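Local coordinates for hypothetical protein ST0148 (Sulfolobus tokodaii, PDB 2PD2), which is of unknown function but belongs to the DsrE/DsrF-like family, whose better-known relatives take part in sulfur transfer, at residues I7-K12 and L36-I41. Residues are numbered along the deposited sequence; the frame is centred on the assembly and turned at random.
Sequences IKDFDK and LHQSAI
Ile7 and Leu36 end two neighbouring strands of the parallel sheet in this DsrE/DsrF-like alpha/beta fold, and the loops that leave the strands' C-terminal ends stay in contact beyond the sheet. The last rung is the hydrogen bond from His37 N to Ile7 O (3.1 Å). Beside this bond, CG2 of Ile7, anti to the backbone N, packs on Ala40 CB at 3.9 Å, and both side chains also touch Val13 of helix 13-26. Lys8 CB lies over one face of the His37 imidazole, 4.0 Å from its centroid and displaced toward the rim, while NE2 of that ring is hydrogen-bonded to NE2 of Gln6. The Lys8 and Gln38 side chains run side by side in the same direction into the second subunit, where Lys8 NZ reaches the carbonyl of Ala107 and Gln38 NE2 the hydroxyl of Ser19. Gln38 OE1 stays behind and is hydrogen-bonded to two waters, one of which links it to Asp9 OD1; the other carboxylate oxygen, Asp9 OD2, forms a salt bridge with Lys12 of the second subunit. The Ser39 hydroxyl, placed between its own N and carbonyl carbon (chi1 68°), accepts the N-H of Phe10 at OG (3.0 Å, 165°). Replacing this serine by an alanine would probably leave Phe10 N without its acceptor and deprive the other water of one partner. That water lies 2.7 Å from Ser39 OG and bridges it to Lys8 O, a carbonyl oxygen that Ala40 N approaches from well above the carbonyl plane, at 3.2 Å.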
loop_
_atom_site.group_PDB
_atom_site.type_symbol
_atom_site.label_atom_id
_atom_site.label_comp_id
_atom_site.label_asym_id
_atom_site.label_seq_id
_atom_site.Cartn_x
_atom_site.Cartn_y
_atom_site.Cartn_z
ATOM N N ILE A 7 -4.411 5.179 -5.392
ATOM C CA ILE A 7 -5.380 4.147 -5.760
ATOM C C ILE A 7 -4.855 3.574 -7.072
ATOM O O ILE A 7 -4.677 4.313 -8.040
ATOM C CB ILE A 7 -6.798 4.712 -5.994
ATOM C CG1 ILE A 7 -7.280 5.474 -4.758
ATOM C CG2 ILE A 7 -7.756 3.567 -6.281
ATOM C CD1 ILE A 7 -8.683 6.048 -4.904
ATOM N N LYS A 8 -4.599 2.269 -7.108
ATOM C CA LYS A 8 -4.049 1.651 -8.313
ATOM C C LYS A 8 -4.865 0.502 -8.902
ATOM O O LYS A 8 -4.728 0.185 -10.084
ATOM C CB LYS A 8 -2.627 1.153 -8.032
ATOM C CG LYS A 8 -2.518 0.217 -6.824
ATOM C CD LYS A 8 -1.103 -0.355 -6.669
ATOM C CE LYS A 8 -0.927 -1.133 -5.360
ATOM N NZ LYS A 8 -0.783 -0.246 -4.153
ATOM N N ASP A 9 -5.709 -0.119 -8.088
ATOM C CA ASP A 9 -6.502 -1.253 -8.548
ATOM C C ASP A 9 -7.938 -0.863 -8.873
ATOM O O ASP A 9 -8.705 -0.469 -7.991
ATOM C CB ASP A 9 -6.478 -2.362 -7.490
ATOM C CG ASP A 9 -5.065 -2.843 -7.181
ATOM O OD1 ASP A 9 -4.357 -3.251 -8.126
ATOM O OD2 ASP A 9 -4.661 -2.812 -5.995
ATOM N N PHE A 10 -8.303 -0.984 -10.145
ATOM C CA PHE A 10 -9.655 -0.632 -10.576
ATOM C C PHE A 10 -10.751 -1.361 -9.797
ATOM O O PHE A 10 -11.759 -0.757 -9.434
ATOM C CB PHE A 10 -9.836 -0.908 -12.075
ATOM C CG PHE A 10 -11.198 -0.534 -12.594
ATOM C CD1 PHE A 10 -11.602 0.795 -12.622
ATOM C CD2 PHE A 10 -12.085 -1.513 -13.035
ATOM C CE1 PHE A 10 -12.870 1.153 -13.083
ATOM C CE2 PHE A 10 -13.358 -1.170 -13.498
ATOM C CZ PHE A 10 -13.751 0.168 -13.521
ATOM N N ASP A 11 -10.556 -2.650 -9.533
ATOM C CA ASP A 11 -11.569 -3.414 -8.820
ATOM C C ASP A 11 -11.768 -2.991 -7.369
ATOM O O ASP A 11 -12.722 -3.422 -6.726
ATOM C CB ASP A 11 -11.262 -4.917 -8.886
ATOM C CG ASP A 11 -9.895 -5.269 -8.325
ATOM O OD1 ASP A 11 -9.607 -6.479 -8.212
ATOM O OD2 ASP A 11 -9.108 -4.351 -8.006
ATOM N N LYS A 12 -10.885 -2.138 -6.860
ATOM C CA LYS A 12 -10.994 -1.680 -5.479
ATOM C C LYS A 12 -11.330 -0.199 -5.373
ATOM O O LYS A 12 -11.343 0.360 -4.274
ATOM C CB LYS A 12 -9.693 -1.969 -4.721
ATOM C CG LYS A 12 -9.360 -3.454 -4.634
ATOM C CD LYS A 12 -8.031 -3.704 -3.936
ATOM C CE LYS A 12 -7.703 -5.198 -3.907
ATOM N NZ LYS A 12 -6.396 -5.490 -3.254
ATOM N N LEU A 36 -4.656 8.535 -9.020
ATOM C CA LEU A 36 -5.055 7.241 -9.562
ATOM C C LEU A 36 -4.132 6.822 -10.703
ATOM O O LEU A 36 -3.895 7.595 -11.635
ATOM C CB LEU A 36 -6.507 7.275 -10.046
ATOM C CG LEU A 36 -7.571 7.590 -8.981
ATOM C CD1 LEU A 36 -7.676 9.102 -8.785
ATOM C CD2 LEU A 36 -8.912 7.040 -9.417
ATOM N N HIS A 37 -3.588 5.608 -10.606
ATOM C CA HIS A 37 -2.717 5.091 -11.645
ATOM C C HIS A 37 -2.968 3.614 -11.909
ATOM O O HIS A 37 -3.848 2.999 -11.287
ATOM C CB HIS A 37 -1.233 5.371 -11.336
ATOM C CG HIS A 37 -0.698 4.663 -10.129
ATOM N ND1 HIS A 37 0.329 3.748 -10.205
ATOM C CD2 HIS A 37 -0.993 4.788 -8.811
ATOM C CE1 HIS A 37 0.644 3.337 -8.990
ATOM N NE2 HIS A 37 -0.140 3.956 -8.127
ATOM N N GLN A 38 -2.203 3.045 -12.834
ATOM C CA GLN A 38 -2.406 1.660 -13.244
ATOM C C GLN A 38 -3.870 1.549 -13.706
ATOM O O GLN A 38 -4.410 2.498 -14.263
ATOM C CB GLN A 38 -2.122 0.678 -12.105
ATOM C CG GLN A 38 -0.661 0.641 -11.658
ATOM C CD GLN A 38 -0.340 -0.577 -10.801
ATOM O OE1 GLN A 38 -1.240 -1.285 -10.342
ATOM N NE2 GLN A 38 0.951 -0.824 -10.579
ATOM N N SER A 39 -4.523 0.419 -13.462
ATOM C CA SER A 39 -5.896 0.239 -13.930
ATOM C C SER A 39 -6.938 1.152 -13.305
ATOM O O SER A 39 -8.005 1.374 -13.881
ATOM C CB SER A 39 -6.337 -1.219 -13.747
ATOM O OG SER A 39 -6.453 -1.549 -12.377
ATOM N N ALA A 40 -6.639 1.698 -12.132
ATOM C CA ALA A 40 -7.597 2.564 -11.461
ATOM C C ALA A 40 -7.918 3.826 -12.272
ATOM O O ALA A 40 -8.945 4.465 -12.054
ATOM C CB ALA A 40 -7.078 2.935 -10.059
ATOM N N ILE A 41 -7.051 4.178 -13.217
ATOM C CA ILE A 41 -7.283 5.372 -14.033
ATOM C C ILE A 41 -8.649 5.307 -14.733
ATOM O O ILE A 41 -9.268 6.336 -15.016
ATOM C CB ILE A 41 -6.177 5.540 -15.114
ATOM C CG1 ILE A 41 -6.298 6.905 -15.790
ATOM C CG2 ILE A 41 -6.302 4.445 -16.171
ATOM C CD1 ILE A 41 -5.975 8.068 -14.873
HETATM O O HOH W 1 -3.931 -2.213 -11.534
HETATM O O HOH W 2 -1.675 -3.366 -8.841
#